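Local coordinates for protein nicotinate phosphoribosyltransferase (Porphyromonas gingivalis, PDB 2IM5) that probably catalyses the ATP-coupled transfer of a phosphoribosyl group to nicotinate, giving nicotinate mononucleotide for NAD biosynthesis, at residues T10-Y13 / K14-G18; T17-A20 / Y21-F25; G209-H213 / E214-F218; A228-V231 / A232-W236; T251-T254 / D255-M258. All coordinates share one frame; numbering follows the deposited sequence.

Contact 1: T10-Y13 / K14-G18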
loop_
_atom_site.group_PDB
_atom_site.type_symbol
_atom_site.label_atom_id
_atom_site.label_comp_id
_atom_site.label_asym_id
_atom_site.label_seq_id
_atom_site.Cartn_x
_atom_site.Cartn_y
_atom_site.Cartn_z
ATOM N N THR A 10 -3.217 9.896 3.935
ATOM C CA THR A 10 -2.593 9.037 2.938
ATOM C C THR A 10 -2.009 7.842 3.688
ATOM O O THR A 10 -2.082 7.779 4.923
ATOM C CB THR A 10 -1.463 9.800 2.196
ATOM O OG1 THR A 10 -0.914 8.981 1.156
ATOM C CG2 THR A 10 -0.359 10.188 3.164
ATOM N N ASP A 11 -1.440 6.892 2.952
ATOM C CA ASP A 11 -0.851 5.714 3.576
ATOM C C ASP A 11 0.570 5.949 4.064
ATOM O O ASP A 11 1.331 6.706 3.464
ATOM C CB ASP A 11 -0.860 4.532 2.612
ATOM C CG ASP A 11 -2.232 3.914 2.476
ATOM O OD1 ASP A 11 -2.834 3.580 3.515
ATOM O OD2 ASP A 11 -2.704 3.760 1.333
ATOM N N LEU A 12 0.917 5.286 5.162
ATOM C CA LEU A 12 2.249 5.413 5.736
ATOM C C LEU A 12 3.345 5.125 4.715
ATOM O O LEU A 12 4.327 5.855 4.628
ATOM C CB LEU A 12 2.403 4.449 6.912
ATOM C CG LEU A 12 3.833 4.320 7.449
ATOM C CD1 LEU A 12 4.267 5.648 8.064
ATOM C CD2 LEU A 12 3.902 3.196 8.484
ATOM N N TYR A 13 3.168 4.069 3.926
ATOM C CA TYR A 13 4.193 3.695 2.966
ATOM C C TYR A 13 4.523 4.767 1.938
ATOM O O TYR A 13 5.606 4.748 1.355
ATOM C CB TYR A 13 3.834 2.365 2.285
ATOM C CG TYR A 13 2.791 2.437 1.188
ATOM C CD1 TYR A 13 3.146 2.782 -0.120
ATOM C CD2 TYR A 13 1.458 2.118 1.446
ATOM C CE1 TYR A 13 2.199 2.798 -1.141
ATOM C CE2 TYR A 13 0.500 2.133 0.432
ATOM C CZ TYR A 13 0.878 2.471 -0.862
ATOM O OH TYR A 13 -0.062 2.469 -1.877
ATOM N N LYS A 14 3.608 5.706 1.714
ATOM C CA LYS A 14 3.870 6.775 0.759
ATOM C C LYS A 14 4.990 7.660 1.311
ATOM O O LYS A 14 5.861 8.112 0.562
ATOM C CB LYS A 14 2.600 7.597 0.508
ATOM C CG LYS A 14 1.436 6.788 -0.095
ATOM C CD LYS A 14 1.505 6.637 -1.622
ATOM C CE LYS A 14 2.738 5.866 -2.101
ATOM N NZ LYS A 14 2.687 5.549 -3.565
ATOM N N PHE A 15 4.983 7.890 2.624
ATOM C CA PHE A 15 6.022 8.711 3.245
ATOM C C PHE A 15 7.335 7.952 3.422
ATOM O O PHE A 15 8.409 8.498 3.166
ATOM C CB PHE A 15 5.574 9.242 4.612
ATOM C CG PHE A 15 4.468 10.251 4.543
ATOM C CD1 PHE A 15 4.487 11.266 3.598
ATOM C CD2 PHE A 15 3.415 10.205 5.446
ATOM C CE1 PHE A 15 3.474 12.222 3.553
ATOM C CE2 PHE A 15 2.396 11.162 5.405
ATOM C CZ PHE A 15 2.432 12.171 4.454
ATOM N N THR A 16 7.267 6.698 3.860
ATOM C CA THR A 16 8.489 5.927 4.060
ATOM C C THR A 16 9.201 5.651 2.738
ATOM O O THR A 16 10.432 5.690 2.663
ATOM C CB THR A 16 8.215 4.587 4.799
ATOM O OG1 THR A 16 7.293 3.792 4.042
ATOM C CG2 THR A 16 7.630 4.857 6.177
ATOM N N THR A 17 8.434 5.371 1.693
ATOM C CA THR A 17 9.034 5.126 0.386
ATOM C C THR A 17 9.427 6.470 -0.209
ATOM O O THR A 17 10.423 6.579 -0.917
ATOM C CB THR A 17 8.051 4.420 -0.553
ATOM O OG1 THR A 17 7.508 3.285 0.125
ATOM C CG2 THR A 17 8.760 3.951 -1.829
ATOM N N GLY A 18 8.636 7.495 0.089
ATOM C CA GLY A 18 8.932 8.826 -0.415
ATOM C C GLY A 18 10.277 9.313 0.093
ATOM O O GLY A 18 11.042 9.920 -0.661
#
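Leu12 O receives two backbone amides, Phe15 N at 2.9 Å and Thr16 N at 3.2 Å, while Asp11 O takes Lys14 N at 3.0 Å, a mixture of three- and four-residue spacings at the opening of a helix. Of the two bonds at Leu12, that from Thr16 is the straighter, with an N-H...O angle of 166°. The turn lies at the N-terminal end of helix 12-24, in the N-terminal domain of the nicotinate phosphoribosyltransferase family. From it the chains of Tyr13 and Lys14 run alongside one another. Bends at the second and third lysine torsions (chi2 -84°, chi3 63°) curl the chain along the phenol, bringing Lys14 CE to 3.3 Å from Tyr13 CE1, with CG over one ring face near the rim. Their polar ends share a partner: Lys14 NZ forms salt bridges with Glu120 and Glu214, and Tyr13 OH is hydrogen-bonded to the same Glu120. Thr10 divides its branches between two neighbours. Its OG1 comes across the lysine chain, 3.4 Å from Lys14 CG, and its methyl CG2 approaches the Phe15 ring obliquely, 3.7 Å from Phe15 CZ. Leu12 CD1 meets the methyl of the residue one turn later, 3.9 Å from Thr16 CG2.

Contact 2: T17-A20 / Y21-F25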
loop_
_atom_site.group_PDB
_atom_site.type_symbol
_atom_site.label_atom_id
_atom_site.label_comp_id
_atom_site.label_asym_id
_atom_site.label_seq_id
_atom_site.Cartn_x
_atom_site.Cartn_y
_atom_site.Cartn_z
ATOM N N THR A 17 8.434 5.371 1.693
ATOM C CA THR A 17 9.034 5.126 0.386
ATOM C C THR A 17 9.427 6.470 -0.209
ATOM O O THR A 17 10.423 6.579 -0.917
ATOM C CB THR A 17 8.051 4.420 -0.553
ATOM O OG1 THR A 17 7.508 3.285 0.125
ATOM C CG2 THR A 17 8.760 3.951 -1.829
ATOM N N GLY A 18 8.636 7.495 0.089
ATOM C CA GLY A 18 8.932 8.826 -0.415
ATOM C C GLY A 18 10.277 9.313 0.093
ATOM O O GLY A 18 11.042 9.920 -0.661
ATOM N N TYR A 19 10.577 9.061 1.364
ATOM C CA TYR A 19 11.864 9.483 1.919
ATOM C C TYR A 19 12.973 8.610 1.355
ATOM O O TYR A 19 14.068 9.094 1.066
ATOM C CB TYR A 19 11.876 9.411 3.450
ATOM C CG TYR A 19 13.262 9.626 4.019
ATOM C CD1 TYR A 19 13.986 10.774 3.715
ATOM C CD2 TYR A 19 13.883 8.642 4.791
ATOM C CE1 TYR A 19 15.299 10.936 4.151
ATOM C CE2 TYR A 19 15.198 8.795 5.235
ATOM C CZ TYR A 19 15.898 9.939 4.908
ATOM O OH TYR A 19 17.198 10.083 5.324
ATOM N N ALA A 20 12.695 7.321 1.190
ATOM C CA ALA A 20 13.698 6.425 0.624
ATOM C C ALA A 20 14.107 6.941 -0.762
ATOM O O ALA A 20 15.293 6.944 -1.095
ATOM C CB ALA A 20 13.159 5.003 0.530
ATOM N N TYR A 21 13.133 7.370 -1.570
ATOM C CA TYR A 21 13.457 7.905 -2.902
ATOM C C TYR A 21 14.225 9.229 -2.768
ATOM O O TYR A 21 15.215 9.466 -3.463
ATOM C CB TYR A 21 12.198 8.194 -3.729
ATOM C CG TYR A 21 11.398 6.997 -4.180
ATOM C CD1 TYR A 21 12.012 5.903 -4.785
ATOM C CD2 TYR A 21 10.009 6.992 -4.067
ATOM C CE1 TYR A 21 11.257 4.830 -5.273
ATOM C CE2 TYR A 21 9.243 5.931 -4.548
ATOM C CZ TYR A 21 9.869 4.855 -5.151
ATOM O OH TYR A 21 9.103 3.824 -5.640
ATOM N N ALA A 22 13.749 10.090 -1.872
ATOM C CA ALA A 22 14.365 11.394 -1.658
ATOM C C ALA A 22 15.825 11.285 -1.225
ATOM O O ALA A 22 16.655 12.129 -1.578
ATOM C CB ALA A 22 13.571 12.177 -0.625
ATOM N N LYS A 23 16.143 10.245 -0.463
ATOM C CA LYS A 23 17.510 10.067 0.001
ATOM C C LYS A 23 18.416 9.425 -1.030
ATOM O O LYS A 23 19.474 9.960 -1.358
ATOM C CB LYS A 23 17.558 9.205 1.262
ATOM C CG LYS A 23 18.996 8.956 1.732
ATOM C CD LYS A 23 19.104 7.963 2.868
ATOM C CE LYS A 23 20.558 7.876 3.347
ATOM N NZ LYS A 23 20.759 6.820 4.374
ATOM N N LEU A 24 17.993 8.272 -1.543
ATOM C CA LEU A 24 18.805 7.529 -2.493
ATOM C C LEU A 24 18.599 7.781 -3.980
ATOM O O LEU A 24 19.534 7.590 -4.759
ATOM C CB LEU A 24 18.662 6.030 -2.217
ATOM C CG LEU A 24 19.047 5.546 -0.809
ATOM C CD1 LEU A 24 18.721 4.039 -0.701
ATOM C CD2 LEU A 24 20.553 5.788 -0.552
ATOM N N PHE A 25 17.406 8.213 -4.383
ATOM C CA PHE A 25 17.125 8.455 -5.801
ATOM C C PHE A 25 16.412 9.786 -6.046
ATOM O O PHE A 25 15.378 9.832 -6.720
ATOM C CB PHE A 25 16.260 7.313 -6.339
ATOM C CG PHE A 25 16.827 5.954 -6.062
ATOM C CD1 PHE A 25 17.962 5.508 -6.738
ATOM C CD2 PHE A 25 16.262 5.141 -5.088
ATOM C CE1 PHE A 25 18.537 4.262 -6.433
ATOM C CE2 PHE A 25 16.823 3.896 -4.778
ATOM C CZ PHE A 25 17.964 3.457 -5.451
HETATM O O HOH W 1 18.857 7.221 6.434
#
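Thr17 lays its methyl along the outer part of the Tyr21 ring, both side chains leaving the helix in the same direction. Thr17 CG2 is 3.4 Å from Tyr21 CE2. The tyrosine CG stands opposite its own carbonyl carbon (chi1 -69°), which tips the ring back over the preceding turn and brings Tyr21 CD2 to 3.2 Å from Thr17 O. At its far end Tyr21 OH is hydrogen-bonded to Glu214, on helix 213-223.

Tyr19 and Lys23 meet differently, slanting across one another. The ring lies obliquely against the lysine CB, and Tyr19 OH comes to 3.8 Å from Lys23 CD. Because the lysine is extended beyond CG, its ammonium group goes past the phenol to a water that accepts from Lys23 NZ at 2.8 Å; the same water has only a weak link to Tyr19 OH. NZ is also hydrogen-bonded to Asn238 OD1.

Beneath these pairs the backbone is regular. Tyr21 N reaches Thr17 O at 2.9 Å, and Leu24 N reaches Ala20 O at 3.0 Å with an angle of 168°. Phe25 is the first residue to leave helical torsions, and its ring meets that of Phe218 edge-to-face. The whole is a regular alpha-helix at its C-terminal end, with Ala20 and Tyr21 facing the protein interior and Lys23 at the surface.

Contact 3: G209-H213 / E214-F218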
loop_
_atom_site.group_PDB
_atom_site.type_symbol
_atom_site.label_atom_id
_atom_site.label_comp_id
_atom_site.label_asym_id
_atom_site.label_seq_id
_atom_site.Cartn_x
_atom_site.Cartn_y
_atom_site.Cartn_z
ATOM N N GLY A 209 2.325 -0.191 8.457
ATOM C CA GLY A 209 2.523 -0.390 7.031
ATOM C C GLY A 209 3.872 -1.007 6.708
ATOM O O GLY A 209 4.722 -1.159 7.584
ATOM N N THR A 210 4.071 -1.372 5.447
ATOM C CA THR A 210 5.331 -1.971 5.015
ATOM C C THR A 210 5.763 -1.260 3.745
ATOM O O THR A 210 5.002 -0.471 3.200
ATOM C CB THR A 210 5.152 -3.464 4.671
ATOM O OG1 THR A 210 4.325 -3.587 3.504
ATOM C CG2 THR A 210 4.500 -4.206 5.827
ATOM N N HIS A 211 6.973 -1.533 3.270
ATOM C CA HIS A 211 7.420 -0.908 2.031
ATOM C C HIS A 211 6.465 -1.482 0.976
ATOM O O HIS A 211 5.912 -2.568 1.156
ATOM C CB HIS A 211 8.874 -1.282 1.721
ATOM C CG HIS A 211 9.046 -2.674 1.199
ATOM N ND1 HIS A 211 8.604 -3.061 -0.051
ATOM C CD2 HIS A 211 9.590 -3.778 1.761
ATOM C CE1 HIS A 211 8.865 -4.343 -0.232
ATOM N NE2 HIS A 211 9.462 -4.802 0.852
ATOM N N PRO A 212 6.250 -0.762 -0.129
ATOM C CA PRO A 212 5.343 -1.240 -1.176
ATOM C C PRO A 212 6.049 -1.965 -2.318
ATOM O O PRO A 212 7.286 -2.027 -2.364
ATOM C CB PRO A 212 4.699 0.043 -1.651
ATOM C CG PRO A 212 5.916 0.965 -1.677
ATOM C CD PRO A 212 6.638 0.639 -0.372
ATOM N N HIS A 213 5.245 -2.492 -3.244
ATOM C CA HIS A 213 5.756 -3.190 -4.412
ATOM C C HIS A 213 6.543 -2.239 -5.306
ATOM O O HIS A 213 7.532 -2.649 -5.910
ATOM C CB HIS A 213 4.612 -3.786 -5.241
ATOM C CG HIS A 213 3.934 -4.956 -4.602
ATOM N ND1 HIS A 213 4.552 -6.176 -4.430
ATOM C CD2 HIS A 213 2.688 -5.093 -4.092
ATOM C CE1 HIS A 213 3.718 -7.013 -3.841
ATOM N NE2 HIS A 213 2.580 -6.381 -3.624
ATOM N N GLU A 214 6.109 -0.978 -5.393
ATOM C CA GLU A 214 6.786 -0.009 -6.261
ATOM C C GLU A 214 8.273 0.128 -5.941
ATOM O O GLU A 214 9.085 0.350 -6.840
ATOM C CB GLU A 214 6.110 1.375 -6.196
ATOM C CG GLU A 214 6.153 2.053 -4.840
ATOM C CD GLU A 214 5.631 3.490 -4.874
ATOM O OE1 GLU A 214 6.358 4.391 -5.353
ATOM O OE2 GLU A 214 4.490 3.718 -4.423
ATOM N N TRP A 215 8.623 -0.013 -4.664
ATOM C CA TRP A 215 10.017 0.092 -4.238
ATOM C C TRP A 215 10.832 -1.008 -4.898
ATOM O O TRP A 215 11.889 -0.744 -5.459
ATOM C CB TRP A 215 10.115 -0.014 -2.711
ATOM C CG TRP A 215 11.517 0.008 -2.165
ATOM C CD1 TRP A 215 12.156 -1.010 -1.511
ATOM C CD2 TRP A 215 12.446 1.110 -2.198
ATOM N NE1 TRP A 215 13.416 -0.611 -1.133
ATOM C CE2 TRP A 215 13.621 0.681 -1.540
ATOM C CE3 TRP A 215 12.397 2.411 -2.717
ATOM C CZ2 TRP A 215 14.739 1.510 -1.387
ATOM C CZ3 TRP A 215 13.512 3.238 -2.568
ATOM C CH2 TRP A 215 14.668 2.781 -1.906
ATOM N N ILE A 216 10.326 -2.237 -4.854
ATOM C CA ILE A 216 11.021 -3.367 -5.469
ATOM C C ILE A 216 11.003 -3.227 -6.991
ATOM O O ILE A 216 11.996 -3.465 -7.662
ATOM C CB ILE A 216 10.350 -4.713 -5.123
ATOM C CG1 ILE A 216 10.134 -4.840 -3.617
ATOM C CG2 ILE A 216 11.200 -5.856 -5.631
ATOM C CD1 ILE A 216 11.379 -4.812 -2.820
ATOM N N GLN A 217 9.846 -2.857 -7.529
ATOM C CA GLN A 217 9.676 -2.694 -8.970
ATOM C C GLN A 217 10.629 -1.641 -9.545
ATOM O O GLN A 217 11.148 -1.797 -10.644
ATOM C CB GLN A 217 8.239 -2.293 -9.260
ATOM C CG GLN A 217 7.238 -3.397 -9.033
ATOM C CD GLN A 217 5.821 -2.931 -9.313
ATOM O OE1 GLN A 217 5.221 -2.223 -8.504
ATOM N NE2 GLN A 217 5.292 -3.299 -10.475
ATOM N N PHE A 218 10.835 -0.558 -8.802
ATOM C CA PHE A 218 11.743 0.489 -9.249
ATOM C C PHE A 218 13.125 -0.145 -9.405
ATOM O O PHE A 218 13.792 0.047 -10.421
ATOM C CB PHE A 218 11.799 1.623 -8.225
ATOM C CG PHE A 218 12.853 2.650 -8.516
ATOM C CD1 PHE A 218 12.695 3.551 -9.567
ATOM C CD2 PHE A 218 14.017 2.711 -7.747
ATOM C CE1 PHE A 218 13.681 4.499 -9.850
ATOM C CE2 PHE A 218 15.009 3.656 -8.023
ATOM C CZ PHE A 218 14.843 4.551 -9.072
#
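His213 and Gln217 make the straight hydrogen bond of this helix start, Gln217 N to His213 O at 2.8 Å and 170°. The Gln217 chain lies along the accepting oxygen, its CG 3.2 Å from His213 O. A weak bond precedes it, Trp215 N to Pro212 O at 3.3 Å. The same proline oxygen takes a hydrogen bond from His211 ND1 at 2.9 Å. The oxygen lies almost in the imidazole plane, so this bond fixes how the ring is turned, although the donor sits above the plane of the carbonyl.

Carbon meets carbon where Pro212 CG lies 3.4 Å from Glu214 CG, the two side chains slanting across each other, and where Pro212 CD lies 4.2 Å from Trp215 CB. Farther round, His211 CE1 is 3.6 Å from Ile216 CD1.

The aromatic pair is oblique: the His211 ring and the five-membered ring of Trp215 have planes 54° apart.

The polar ends are taken up by neighbouring parts of the chain. Glu214 forms a salt bridge through OE2 with Lys14, and its OE1 is hydrogen-bonded to Tyr21 and Thr117. The His213 imidazole has weak hydrogen bonds to Thr251 and Asp275. His213 is the predicted site of autocatalytic phosphorylation, unmodified here, so this loop and helix start following strand 206-207 probably form part of the active site of the phosphoribosyltransferase barrel.

Contact 4: A228-V231 / A232-W236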
loop_
_atom_site.group_PDB
_atom_site.type_symbol
_atom_site.label_atom_id
_atom_site.label_comp_id
_atom_site.label_asym_id
_atom_site.label_seq_id
_atom_site.Cartn_x
_atom_site.Cartn_y
_atom_site.Cartn_z
ATOM N N ALA A 228 17.025 -7.370 -8.168
ATOM C CA ALA A 228 15.957 -6.492 -7.667
ATOM C C ALA A 228 15.659 -6.627 -6.174
ATOM O O ALA A 228 15.825 -5.659 -5.417
ATOM C CB ALA A 228 14.679 -6.709 -8.467
ATOM N N ASN A 229 15.222 -7.816 -5.755
ATOM C CA ASN A 229 14.884 -8.052 -4.354
ATOM C C ASN A 229 16.050 -7.747 -3.423
ATOM O O ASN A 229 15.885 -7.059 -2.416
ATOM C CB ASN A 229 14.429 -9.509 -4.143
ATOM C CG ASN A 229 12.985 -9.750 -4.570
ATOM O OD1 ASN A 229 12.689 -10.715 -5.294
ATOM N ND2 ASN A 229 12.081 -8.890 -4.125
ATOM N N TYR A 230 17.232 -8.249 -3.764
ATOM C CA TYR A 230 18.412 -8.041 -2.923
ATOM C C TYR A 230 18.788 -6.569 -2.730
ATOM O O TYR A 230 18.942 -6.102 -1.602
ATOM C CB TYR A 230 19.617 -8.793 -3.493
ATOM C CG TYR A 230 20.833 -8.702 -2.603
ATOM C CD1 TYR A 230 21.000 -9.570 -1.519
ATOM C CD2 TYR A 230 21.794 -7.712 -2.810
ATOM C CE1 TYR A 230 22.098 -9.451 -0.666
ATOM C CE2 TYR A 230 22.888 -7.580 -1.968
ATOM C CZ TYR A 230 23.037 -8.450 -0.899
ATOM O OH TYR A 230 24.130 -8.315 -0.076
ATOM N N VAL A 231 18.947 -5.837 -3.831
ATOM C CA VAL A 231 19.313 -4.424 -3.739
ATOM C C VAL A 231 18.205 -3.583 -3.092
ATOM O O VAL A 231 18.486 -2.605 -2.391
ATOM C CB VAL A 231 19.647 -3.850 -5.120
ATOM C CG1 VAL A 231 20.153 -2.417 -4.980
ATOM C CG2 VAL A 231 20.711 -4.707 -5.783
ATOM N N ALA A 232 16.949 -3.954 -3.328
ATOM C CA ALA A 232 15.840 -3.227 -2.723
ATOM C C ALA A 232 15.932 -3.343 -1.191
ATOM O O ALA A 232 15.756 -2.358 -0.476
ATOM C CB ALA A 232 14.505 -3.785 -3.216
ATOM N N MET A 233 16.216 -4.545 -0.695
ATOM C CA MET A 233 16.341 -4.753 0.747
ATOM C C MET A 233 17.571 -4.015 1.311
ATOM O O MET A 233 17.488 -3.393 2.369
ATOM C CB MET A 233 16.431 -6.255 1.083
ATOM C CG MET A 233 15.109 -7.029 0.945
ATOM S SD MET A 233 15.210 -8.766 1.499
ATOM C CE MET A 233 14.181 -8.741 2.770
ATOM N N GLU A 234 18.703 -4.087 0.610
ATOM C CA GLU A 234 19.914 -3.406 1.067
ATOM C C GLU A 234 19.690 -1.897 1.130
ATOM O O GLU A 234 20.137 -1.240 2.071
ATOM C CB GLU A 234 21.099 -3.709 0.142
ATOM C CG GLU A 234 21.684 -5.100 0.319
ATOM C CD GLU A 234 22.532 -5.217 1.583
ATOM O OE1 GLU A 234 23.701 -4.776 1.559
ATOM O OE2 GLU A 234 22.030 -5.736 2.600
ATOM N N ASP A 235 18.997 -1.349 0.131
ATOM C CA ASP A 235 18.726 0.082 0.120
ATOM C C ASP A 235 17.752 0.461 1.230
ATOM O O ASP A 235 17.883 1.520 1.842
ATOM C CB ASP A 235 18.180 0.519 -1.250
ATOM C CG ASP A 235 19.257 0.515 -2.332
ATOM O OD1 ASP A 235 20.450 0.384 -1.980
ATOM O OD2 ASP A 235 18.928 0.651 -3.531
ATOM N N TRP A 236 16.778 -0.406 1.500
ATOM C CA TRP A 236 15.811 -0.126 2.556
ATOM C C TRP A 236 16.530 -0.075 3.909
ATOM O O TRP A 236 16.219 0.755 4.774
ATOM C CB TRP A 236 14.722 -1.201 2.572
ATOM C CG TRP A 236 13.544 -0.861 3.439
ATOM C CD1 TRP A 236 13.265 -1.364 4.671
ATOM C CD2 TRP A 236 12.474 0.042 3.122
ATOM N NE1 TRP A 236 12.085 -0.836 5.148
ATOM C CE2 TRP A 236 11.578 0.029 4.216
ATOM C CE3 TRP A 236 12.185 0.860 2.020
ATOM C CZ2 TRP A 236 10.413 0.799 4.241
ATOM C CZ3 TRP A 236 11.022 1.628 2.044
ATOM C CH2 TRP A 236 10.150 1.591 3.146
#
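Ala228 O accepts Ala232 N at 2.9 Å, and the same four-residue step repeats from Asn229 to Met233, from Tyr230 to Glu234 and from Val231 to Asp235. On this regular ladder Glu234 follows the flank of Tyr230. The glutamate bends at its second torsion (chi2 -76°) and rises along the phenol, placing Glu234 CG 3.6 Å from Tyr230 CE2. Ring and carboxylate planes are only 25° apart. Glu234 OE2 is hydrogen-bonded to His265, whose ring also meets that of Tyr230. The ladder belongs to helix 228-240, which follows helix 213-223 between strands 206-207 and 246-248 of the parallel sheet, in keeping with the alpha/beta barrel of the family. The two helices pack together: Ala232 touches Ile216, and Ala232 O accepts the indole N-H of Trp215. The small methyl of Ala232 stays close to the backbone, its CB 3.2 Å from Ala228 O. Met233 leaves the turn past Asn229, with Met233 CG 3.4 Å from Asn229 O, and its end packs against Phe257. Asp235 folds its carboxylate back over the preceding turn, setting Asp235 CG 3.2 Å from Val231 O, while Asp235 OD2 comes to 3.6 Å from Val231 CG1.

Contact 5: T251-T254 / D255-M258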
loop_
_atom_site.group_PDB
_atom_site.type_symbol
_atom_site.label_atom_id
_atom_site.label_comp_id
_atom_site.label_asym_id
_atom_site.label_seq_id
_atom_site.Cartn_x
_atom_site.Cartn_y
_atom_site.Cartn_z
ATOM N N THR A 251 6.665 -9.764 -5.550
ATOM C CA THR A 251 6.876 -8.867 -6.684
ATOM C C THR A 251 7.243 -9.629 -7.948
ATOM O O THR A 251 6.638 -9.430 -8.994
ATOM C CB THR A 251 7.976 -7.840 -6.398
ATOM O OG1 THR A 251 7.749 -7.251 -5.114
ATOM C CG2 THR A 251 7.965 -6.737 -7.470
ATOM N N TYR A 252 8.235 -10.502 -7.852
ATOM C CA TYR A 252 8.634 -11.286 -9.013
ATOM C C TYR A 252 8.451 -12.751 -8.686
ATOM O O TYR A 252 9.256 -13.583 -9.094
ATOM C CB TYR A 252 10.097 -11.003 -9.384
ATOM C CG TYR A 252 10.335 -9.554 -9.725
ATOM C CD1 TYR A 252 9.678 -8.956 -10.801
ATOM C CD2 TYR A 252 11.164 -8.765 -8.936
ATOM C CE1 TYR A 252 9.835 -7.607 -11.076
ATOM C CE2 TYR A 252 11.332 -7.413 -9.202
ATOM C CZ TYR A 252 10.662 -6.839 -10.273
ATOM O OH TYR A 252 10.803 -5.499 -10.534
ATOM N N THR A 253 7.388 -13.048 -7.940
ATOM C CA THR A 253 7.089 -14.413 -7.536
ATOM C C THR A 253 7.830 -14.748 -6.248
ATOM O O THR A 253 9.021 -14.462 -6.111
ATOM C CB THR A 253 7.491 -15.403 -8.654
ATOM O OG1 THR A 253 6.353 -15.673 -9.489
ATOM C CG2 THR A 253 8.067 -16.651 -8.088
ATOM N N THR A 254 7.118 -15.348 -5.301
ATOM C CA THR A 254 7.707 -15.724 -4.028
ATOM C C THR A 254 8.768 -16.820 -4.162
ATOM O O THR A 254 9.713 -16.861 -3.371
ATOM C CB THR A 254 6.616 -16.167 -3.019
ATOM O OG1 THR A 254 5.846 -15.024 -2.632
ATOM C CG2 THR A 254 7.243 -16.770 -1.767
ATOM N N ASP A 255 8.634 -17.696 -5.155
ATOM C CA ASP A 255 9.637 -18.744 -5.345
ATOM C C ASP A 255 10.991 -18.121 -5.689
ATOM O O ASP A 255 12.031 -18.586 -5.220
ATOM C CB ASP A 255 9.224 -19.724 -6.455
ATOM C CG ASP A 255 8.070 -20.637 -6.033
ATOM O OD1 ASP A 255 7.816 -20.760 -4.813
ATOM O OD2 ASP A 255 7.428 -21.243 -6.918
ATOM N N VAL A 256 10.969 -17.069 -6.509
ATOM C CA VAL A 256 12.198 -16.390 -6.890
ATOM C C VAL A 256 12.771 -15.689 -5.654
ATOM O O VAL A 256 13.968 -15.745 -5.394
ATOM C CB VAL A 256 11.938 -15.352 -7.998
ATOM C CG1 VAL A 256 13.153 -14.448 -8.159
ATOM C CG2 VAL A 256 11.630 -16.066 -9.313
ATOM N N PHE A 257 11.905 -15.039 -4.882
ATOM C CA PHE A 257 12.349 -14.350 -3.675
ATOM C C PHE A 257 13.044 -15.315 -2.715
ATOM O O PHE A 257 14.181 -15.090 -2.302
ATOM C CB PHE A 257 11.165 -13.718 -2.943
ATOM C CG PHE A 257 11.555 -12.984 -1.688
ATOM C CD1 PHE A 257 11.836 -11.627 -1.721
ATOM C CD2 PHE A 257 11.685 -13.667 -0.477
ATOM C CE1 PHE A 257 12.244 -10.953 -0.569
ATOM C CE2 PHE A 257 12.092 -13.009 0.678
ATOM C CZ PHE A 257 12.373 -11.647 0.632
ATOM N N MET A 258 12.346 -16.389 -2.359
ATOM C CA MET A 258 12.876 -17.384 -1.430
ATOM C C MET A 258 14.194 -17.986 -1.897
ATOM O O MET A 258 15.132 -18.119 -1.111
ATOM C CB MET A 258 11.846 -18.497 -1.194
ATOM C CG MET A 258 10.644 -18.063 -0.360
ATOM S SD MET A 258 11.075 -17.350 1.267
ATOM C CE MET A 258 9.591 -16.525 1.637
#
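Tyr252, whose carbonyl oxygen touches Val256 CB at 3.4 Å, sends its ring away from the helix that follows. One face of that ring holds a methyl group, Thr251 CG2, 3.8 Å above the plane and over its centre, and the ring also packs edge-to-face with Tyr225. The ring of Phe257, with CG opposite the backbone nitrogen, likewise leaves the turn it starts from; it meets Phe261 and packs on Asn229. The third flat group, the carboxylate of Asp255, forms a salt bridge through OD1 with Lys285.

Thr253 occupies the N-cap position, yet its hydroxyl makes no capping bond. The methyl is turned to the helix instead: Thr253 CG2 lies 3.2 Å from Asp255 N and 3.8 Å from Val256 CG2. A positive phi of 87° marks this residue as the bend where the loop swings into the helix. Its carbonyl does the bonding, taking Phe257 N in the carbonyl plane (Thr253 O to Phe257 N 3.2 Å, 161°) and, weakly, Val256 N.

Thr254 and Met258 stand beside each other one turn apart. Thr254 CG2 approaches Met258 CG to 3.9 Å, and Met258 N reaches Thr254 O at 2.9 Å in a nearly straight bond of 176°. The threonine OG1 is hydrogen-bonded to Thr249, earlier in the same loop, and to Asp370 in another loop. The segment ends one of the beta-to-alpha loops, between strand 246-248 and helix 254-260, consistent with the alpha/beta barrel of this enzyme family.

Contacts 1 and 2 follow one another on helix 12-24 and share Thr17 and Gly18. Glu214 of contact 3 serves both, joining the N-terminal domain to the barrel, and contact 2 adds Ala20 CB, 3.6 Å from Trp215 CZ3. Contact 3 is central: its centre lies about 10 Å from those of contacts 1 and 4, and Ile216 CD1 packs 3.3 Å from Ala232 CB of contact 4. Contact 5 meets contact 4 where Ala228 CB lies 3.5 Å from Tyr252 CE2, but its nearest atoms stay about 12 Å from contact 1. Contact 3 probably borders the active site; contact 5 reaches it through the weak bond of Thr251.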